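Local coordinates for protein glucose-6-phosphate dehydrogenase (Trypanosoma cruzi, PDB 5AQ1) that catalyses the NADP+-dependent oxidation of glucose 6-phosphate, the first step of the pentose phosphate pathway, at residues L485-A488 with G493-E496. Numbering follows the deposited sequence.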
# COMPACT_ATOMS: atom_id res chain seq x y z
N LEU B 485 14.66 36.07 17.02
CA LEU B 485 15.63 36.60 16.07
C LEU B 485 15.05 37.78 15.30
O LEU B 485 13.87 37.79 14.97
CB LEU B 485 16.04 35.51 15.09
CG LEU B 485 16.76 34.34 15.74
CD1 LEU B 485 16.66 33.14 14.83
CD2 LEU B 485 18.23 34.67 16.02
N PRO B 486 15.90 38.78 15.01
CA PRO B 486 15.44 39.91 14.22
C PRO B 486 15.40 39.59 12.73
O PRO B 486 16.14 38.73 12.25
CB PRO B 486 16.49 40.98 14.51
CG PRO B 486 17.74 40.21 14.75
CD PRO B 486 17.30 38.94 15.43
N TYR B 487 14.51 40.26 12.01
CA TYR B 487 14.47 40.23 10.55
C TYR B 487 13.85 41.53 10.04
O TYR B 487 12.92 42.06 10.64
CB TYR B 487 13.68 39.02 10.05
CG TYR B 487 12.20 39.03 10.36
CD1 TYR B 487 11.72 38.66 11.61
CD2 TYR B 487 11.26 39.39 9.39
CE1 TYR B 487 10.37 38.65 11.90
CE2 TYR B 487 9.90 39.39 9.66
CZ TYR B 487 9.46 39.02 10.92
OH TYR B 487 8.11 39.02 11.21
N ALA B 488 14.39 42.05 8.94
CA ALA B 488 13.90 43.31 8.40
C ALA B 488 12.52 43.11 7.80
O ALA B 488 12.28 42.11 7.12
CB ALA B 488 14.86 43.85 7.34
N GLY B 493 12.24 36.77 6.29
CA GLY B 493 12.33 36.30 7.67
C GLY B 493 13.77 36.03 8.06
O GLY B 493 14.68 36.25 7.25
N PRO B 494 14.00 35.54 9.29
CA PRO B 494 15.37 35.22 9.71
C PRO B 494 15.97 34.08 8.88
O PRO B 494 15.25 33.15 8.50
CB PRO B 494 15.22 34.81 11.18
CG PRO B 494 13.79 35.07 11.56
CD PRO B 494 13.00 35.13 10.29
N GLU B 495 17.27 34.16 8.59
CA GLU B 495 17.93 33.17 7.75
C GLU B 495 17.87 31.75 8.32
O GLU B 495 17.69 30.78 7.59
CB GLU B 495 19.39 33.55 7.49
CG GLU B 495 19.56 34.67 6.47
CD GLU B 495 21.00 34.93 6.09
OE1 GLU B 495 21.76 33.95 5.87
OE2 GLU B 495 21.39 36.12 6.01
N GLU B 496 17.99 31.65 9.64
CA GLU B 496 18.01 30.33 10.30
C GLU B 496 16.64 29.65 10.33
O GLU B 496 16.55 28.47 10.66
CB GLU B 496 18.67 30.38 11.70
CG GLU B 496 18.36 31.58 12.58
CD GLU B 496 19.26 32.79 12.32
OE1 GLU B 496 20.38 32.85 12.89
OE2 GLU B 496 18.84 33.68 11.56
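Tyr-487 and Pro-494 form the buried half of this contact, the tyrosine meeting the proline ring and the peptide before it. Tyr-487 CB lies 3.6 Å from both Gly-493 C and Pro-494 N, and 4.0 Å from Pro-494 CD. With CG placed between the backbone N and the carbonyl carbon (chi1 67°), the aromatic ring slants across the Gly-493–Pro-494 link: CD1 lies near Pro-494 CD and CG, while CD2 approaches Gly-493 CA at 3.7 Å. Both neighbours sit obliquely to the ring. Tyr-487 OH is hydrogen-bonded with Thr-343 OG1 and Lys-367 O, the latter residue also lining the glucose 6-phosphate pocket. Gly-493, at phi 109°, has a conformation that calls for glycine, because a CB would crowd the preceding carbonyl O. Further round the proline ring, Pro-494 CB lies 4.1 Å from Leu-485 CB. From there the contact thins toward solvent, where chi1 (40°) puts CG of the exposed Glu-496 near Leu-485 CD1 and a bend at chi2 turns the carboxylate carbon towards the same methyl, the two side chains arriving from opposite directions. No hydrogen bond runs directly between the segments; Ser-491 OG in the linking loop bonds Ala-488 O and, weakly, Gly-493 N. Strand 484-488 runs parallel to 313-319 at one border of the mixed sheet: a strand-loop-helix connection into helix 495-504, closing the C-terminal beta+alpha domain of glucose-6-phosphate dehydrogenase.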